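Bifunctional endo-1,4-beta-xylanase A (Neocallimastix patriciarum, PDB 2VG9) probably cleaves internal beta-1,4 linkages of xylan as an endo-xylanase, with a family 11 glycoside hydrolase beta jelly-roll domain. Local coordinates at residues Gly97-Arg102 / Gly189-Val194; Gly106-Glu111 / Lys157-Val162. All blocks are in the same frame, centred on the assembly; numbering follows the deposited sequence.

Interaction 1 of 2, residues Gly97-Arg102 / Gly189-Val194; sequences GWFQNR and GNLYEV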
# COMPACT_ATOMS: atom_id res chain seq x y z
N GLY A 97 1.19 -3.50 -2.55
CA GLY A 97 0.96 -4.87 -2.99
C GLY A 97 2.22 -5.70 -2.79
O GLY A 97 3.16 -5.27 -2.10
N TRP A 98 2.21 -6.91 -3.38
CA TRP A 98 3.40 -7.80 -3.35
C TRP A 98 3.77 -8.33 -4.72
O TRP A 98 2.91 -8.46 -5.61
CB TRP A 98 3.15 -9.00 -2.41
CG TRP A 98 2.95 -8.64 -0.95
CD1 TRP A 98 1.86 -8.05 -0.39
CD2 TRP A 98 3.87 -8.88 0.12
NE1 TRP A 98 2.04 -7.90 0.96
CE2 TRP A 98 3.27 -8.39 1.30
CE3 TRP A 98 5.14 -9.46 0.20
CZ2 TRP A 98 3.91 -8.46 2.56
CZ3 TRP A 98 5.77 -9.52 1.41
CH2 TRP A 98 5.15 -9.03 2.60
N PHE A 99 5.06 -8.65 -4.91
CA PHE A 99 5.50 -9.55 -6.00
C PHE A 99 5.82 -10.90 -5.35
O PHE A 99 6.72 -11.01 -4.50
CB PHE A 99 6.74 -9.05 -6.78
CG PHE A 99 6.65 -7.62 -7.29
CD1 PHE A 99 5.42 -7.06 -7.71
CD2 PHE A 99 7.81 -6.83 -7.37
CE1 PHE A 99 5.36 -5.74 -8.18
CE2 PHE A 99 7.74 -5.52 -7.84
CZ PHE A 99 6.50 -4.97 -8.25
N GLN A 100 5.05 -11.91 -5.74
CA GLN A 100 5.15 -13.25 -5.19
C GLN A 100 6.30 -13.95 -5.90
O GLN A 100 6.44 -13.86 -7.13
CB GLN A 100 3.84 -14.01 -5.40
CG GLN A 100 3.80 -15.50 -4.91
CD GLN A 100 4.00 -15.66 -3.39
OE1 GLN A 100 5.12 -15.78 -2.91
NE2 GLN A 100 2.90 -15.72 -2.65
N ASN A 101 7.13 -14.64 -5.14
CA ASN A 101 8.24 -15.40 -5.72
C ASN A 101 8.08 -16.92 -5.55
O ASN A 101 9.02 -17.66 -5.82
CB ASN A 101 9.57 -14.92 -5.13
CG ASN A 101 9.78 -15.37 -3.71
OD1 ASN A 101 8.83 -15.66 -2.99
ND2 ASN A 101 11.05 -15.45 -3.29
N ARG A 102 6.93 -17.38 -5.07
CA ARG A 102 6.67 -18.82 -4.98
C ARG A 102 6.84 -19.43 -6.37
O ARG A 102 6.30 -18.91 -7.34
CB ARG A 102 5.27 -19.11 -4.40
CG ARG A 102 4.98 -20.62 -4.19
CD ARG A 102 3.58 -20.87 -3.64
NE ARG A 102 3.49 -20.73 -2.17
CZ ARG A 102 2.70 -19.85 -1.53
NH1 ARG A 102 1.91 -19.02 -2.20
NH2 ARG A 102 2.70 -19.82 -0.19
N GLY A 189 8.95 -10.44 -9.21
CA GLY A 189 8.15 -11.67 -9.20
C GLY A 189 6.75 -11.47 -9.77
O GLY A 189 6.50 -10.53 -10.51
N ASN A 190 5.84 -12.37 -9.43
CA ASN A 190 4.49 -12.36 -10.03
C ASN A 190 3.58 -11.38 -9.27
O ASN A 190 3.63 -11.32 -8.05
CB ASN A 190 3.88 -13.76 -10.00
CG ASN A 190 4.60 -14.76 -10.90
OD1 ASN A 190 5.11 -14.41 -11.97
ND2 ASN A 190 4.61 -16.03 -10.48
N LEU A 191 2.75 -10.64 -9.99
CA LEU A 191 1.95 -9.62 -9.33
C LEU A 191 0.82 -10.20 -8.45
O LEU A 191 -0.10 -10.84 -8.95
CB LEU A 191 1.41 -8.62 -10.36
CG LEU A 191 0.65 -7.41 -9.80
CD1 LEU A 191 1.53 -6.55 -8.80
CD2 LEU A 191 0.19 -6.60 -11.02
N TYR A 192 0.89 -9.97 -7.15
CA TYR A 192 -0.11 -10.42 -6.22
C TYR A 192 -1.38 -9.54 -6.24
O TYR A 192 -2.47 -10.07 -6.35
CB TYR A 192 0.51 -10.45 -4.81
CG TYR A 192 -0.41 -10.84 -3.68
CD1 TYR A 192 -0.90 -12.15 -3.58
CD2 TYR A 192 -0.78 -9.93 -2.68
CE1 TYR A 192 -1.74 -12.55 -2.55
CE2 TYR A 192 -1.64 -10.32 -1.61
CZ TYR A 192 -2.10 -11.64 -1.56
OH TYR A 192 -2.95 -12.11 -0.56
N GLU A 193 -1.22 -8.23 -6.10
CA GLU A 193 -2.34 -7.27 -6.04
C GLU A 193 -1.82 -5.85 -6.25
O GLU A 193 -0.60 -5.61 -6.18
CB GLU A 193 -3.00 -7.28 -4.66
CG GLU A 193 -2.07 -6.62 -3.61
CD GLU A 193 -2.58 -6.74 -2.19
OE1 GLU A 193 -3.81 -6.70 -1.98
OE2 GLU A 193 -1.75 -6.89 -1.28
N VAL A 194 -2.75 -4.93 -6.51
CA VAL A 194 -2.46 -3.51 -6.58
C VAL A 194 -3.57 -2.86 -5.78
O VAL A 194 -4.77 -2.96 -6.12
CB VAL A 194 -2.44 -2.95 -8.04
CG1 VAL A 194 -2.23 -1.42 -8.05
CG2 VAL A 194 -1.32 -3.62 -8.90
O HOH W 1 4.50 -17.04 -7.85
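Gln100 and Asn190 face each other as an antiparallel hydrogen-bonded pair: Gln100 N reaches Asn190 O at 2.8 Å, and Asn190 N returns a bond of equal length to Gln100 O. Phe99 and Leu191 form the adjacent non-hydrogen-bonded pair, and there Leu191 CD1 comes up to the edge of the phenyl ring, 4.0 Å from Phe99 CE1. Strand 190-200 is interrupted around here by a bulge or short loop, yet Tyr192 N still bonds Trp98 O at 3.0 Å. The side chains of Tyr192 and Trp98 lie side by side, pointing the same way, with their CB atoms 3.9 Å apart; the rings meet obliquely, neither stacked nor edge-to-face. Glu193 has its CG wedged between backbone N and carbonyl carbon (chi1 72°), which lays the chain against Gly97 CA, 3.6 Å from Glu193 CG, and brings Glu193 OE2 to the edge of the Trp98 indole. Gly97 suits this spot, since a CB would run into Glu193 O.

Farther out, a water joins Asn190 ND2 to Arg102 O, Asn150 takes the Gln100 amide NH2, and Tyr96 OH bonds Trp98 NE1. On one face of the sheet Phe99 and Leu191 pack against Phe178 of helix 174-182, with Ile73 of strand 73-86 also touching Leu191; Trp98 lies on the other, beside Phe156 and Glu111 of strands 153-163 and 110-115.

Interaction 2 of 2, residues Gly106-Glu111 / Lys157-Val162; sequences GVPLVE and KQYFSV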
# COMPACT_ATOMS: atom_id res chain seq x y z
N GLY A 106 15.76 -17.31 -7.96
CA GLY A 106 16.64 -16.13 -7.82
C GLY A 106 15.91 -14.80 -7.88
O GLY A 106 16.51 -13.75 -8.25
N VAL A 107 14.62 -14.84 -7.52
CA VAL A 107 13.75 -13.66 -7.43
C VAL A 107 13.34 -13.46 -5.97
O VAL A 107 12.88 -14.38 -5.33
CB VAL A 107 12.44 -13.87 -8.24
CG1 VAL A 107 11.55 -12.61 -8.18
CG2 VAL A 107 12.71 -14.30 -9.68
N PRO A 108 13.44 -12.22 -5.45
CA PRO A 108 12.97 -12.01 -4.07
C PRO A 108 11.45 -11.83 -3.93
O PRO A 108 10.74 -11.46 -4.89
CB PRO A 108 13.72 -10.75 -3.64
CG PRO A 108 13.92 -9.98 -4.91
CD PRO A 108 13.95 -10.98 -6.05
N LEU A 109 10.96 -12.10 -2.72
CA LEU A 109 9.59 -11.79 -2.34
C LEU A 109 9.59 -10.29 -2.06
O LEU A 109 10.47 -9.81 -1.34
CB LEU A 109 9.26 -12.56 -1.05
CG LEU A 109 7.87 -12.91 -0.50
CD1 LEU A 109 7.68 -12.49 0.94
CD2 LEU A 109 6.65 -12.55 -1.37
N VAL A 110 8.64 -9.55 -2.63
CA VAL A 110 8.67 -8.06 -2.52
C VAL A 110 7.33 -7.55 -2.02
O VAL A 110 6.29 -7.98 -2.50
CB VAL A 110 8.99 -7.41 -3.90
CG1 VAL A 110 8.76 -5.89 -3.88
CG2 VAL A 110 10.41 -7.76 -4.34
N GLU A 111 7.38 -6.65 -1.02
CA GLU A 111 6.24 -5.81 -0.63
C GLU A 111 6.59 -4.41 -1.16
O GLU A 111 7.68 -3.90 -0.90
CB GLU A 111 6.10 -5.80 0.89
CG GLU A 111 4.94 -5.00 1.47
CD GLU A 111 4.90 -5.13 2.99
OE1 GLU A 111 3.81 -5.29 3.56
OE2 GLU A 111 5.99 -5.09 3.62
N LYS A 157 12.28 -8.26 0.63
CA LYS A 157 12.57 -6.91 0.12
C LYS A 157 11.32 -6.04 0.11
O LYS A 157 10.20 -6.51 -0.17
CB LYS A 157 13.12 -6.98 -1.30
CG LYS A 157 14.48 -7.69 -1.40
CD LYS A 157 15.57 -6.81 -0.84
CE LYS A 157 16.94 -7.35 -1.18
NZ LYS A 157 17.95 -6.42 -0.63
N GLN A 158 11.52 -4.75 0.38
CA GLN A 158 10.50 -3.74 0.13
C GLN A 158 10.98 -2.82 -0.99
O GLN A 158 12.15 -2.42 -1.00
CB GLN A 158 10.20 -2.96 1.41
CG GLN A 158 9.55 -3.84 2.50
CD GLN A 158 9.46 -3.13 3.83
OE1 GLN A 158 10.38 -2.44 4.25
NE2 GLN A 158 8.35 -3.32 4.52
N TYR A 159 10.12 -2.53 -1.96
CA TYR A 159 10.45 -1.52 -2.98
C TYR A 159 9.57 -0.30 -2.71
O TYR A 159 8.40 -0.43 -2.39
CB TYR A 159 10.22 -2.02 -4.42
CG TYR A 159 11.05 -3.19 -4.86
CD1 TYR A 159 12.12 -3.66 -4.07
CD2 TYR A 159 10.80 -3.81 -6.08
CE1 TYR A 159 12.89 -4.77 -4.47
CE2 TYR A 159 11.57 -4.91 -6.50
CZ TYR A 159 12.61 -5.38 -5.69
OH TYR A 159 13.35 -6.46 -6.12
N PHE A 160 10.17 0.87 -2.90
CA PHE A 160 9.54 2.17 -2.64
C PHE A 160 9.72 3.12 -3.78
O PHE A 160 10.80 3.19 -4.34
CB PHE A 160 10.20 2.87 -1.42
CG PHE A 160 9.93 2.17 -0.10
CD1 PHE A 160 8.80 2.51 0.65
CD2 PHE A 160 10.81 1.15 0.37
CE1 PHE A 160 8.51 1.85 1.88
CE2 PHE A 160 10.55 0.51 1.59
CZ PHE A 160 9.40 0.85 2.34
N SER A 161 8.63 3.84 -4.07
CA SER A 161 8.63 5.12 -4.78
C SER A 161 7.97 6.10 -3.82
O SER A 161 6.81 5.92 -3.44
CB SER A 161 7.72 5.06 -6.00
OG SER A 161 8.31 4.37 -7.08
N VAL A 162 8.68 7.16 -3.47
CA VAL A 162 8.09 8.14 -2.59
C VAL A 162 7.89 9.43 -3.38
O VAL A 162 8.86 10.02 -3.86
CB VAL A 162 8.99 8.36 -1.35
CG1 VAL A 162 8.41 9.49 -0.44
CG2 VAL A 162 9.15 7.03 -0.61
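Val110 and Glu111 run parallel to Lys157 and Gln158, and the bonds step from strand to strand in the usual parallel ladder: Lys157 N gives to Leu109 O, Lys157 O then takes Glu111 N at 2.9 Å, and Glu111 O in turn receives Tyr159 N.

Val110 lies across one face of the Tyr159 ring. Its CG1 makes a CH-pi contact 3.7 Å from the ring centroid, while Val110 CG2 sits farther along the ring, 3.5 Å from Tyr159 CZ. Tyr159 CG stands anti to the carbonyl carbon (chi1 -62°), which swings the ring back beneath Val110 and carries the hydroxyl to Pro108 CG and to its hydrogen-bond partner, Gly187 O. With the ring cut back to an alanine, both Val110 methyls are likely to lose their aromatic floor and Gly187 O its hydroxyl partner.

On the opposite face Gln158 and Glu111 lie side by side; Gln158 NE2 donates almost straight (172°) to the anti side of Glu111 OE2 at 3.1 Å, well out of the carboxylate plane though within Gln158's own amide plane, while Tyr96 OH holds Glu111 OE1. This face probably corresponds to the concave, xylan-binding side of the family 11 jelly roll.

After the strands up to 73-86, the chain lays down strand 89-100, whose end gives 97-102, then turns through a loop into 106-111 at the start of strand 110-115. Interaction 2 closes first, when 157-162, on strand 153-163, arrives 45 residues after the end of 106-111. Only later, past helix 174-182, does 189-194 come back to complete interaction 1, so the smaller loop sits wholly within the larger and the two do not cross. Phe99 N to Val110 O, a probable hydrogen bond of 2.8 Å, joins them directly. Together they place strands 190-200, 89-100, 110-115 and 153-163 side by side in the same mixed sheet.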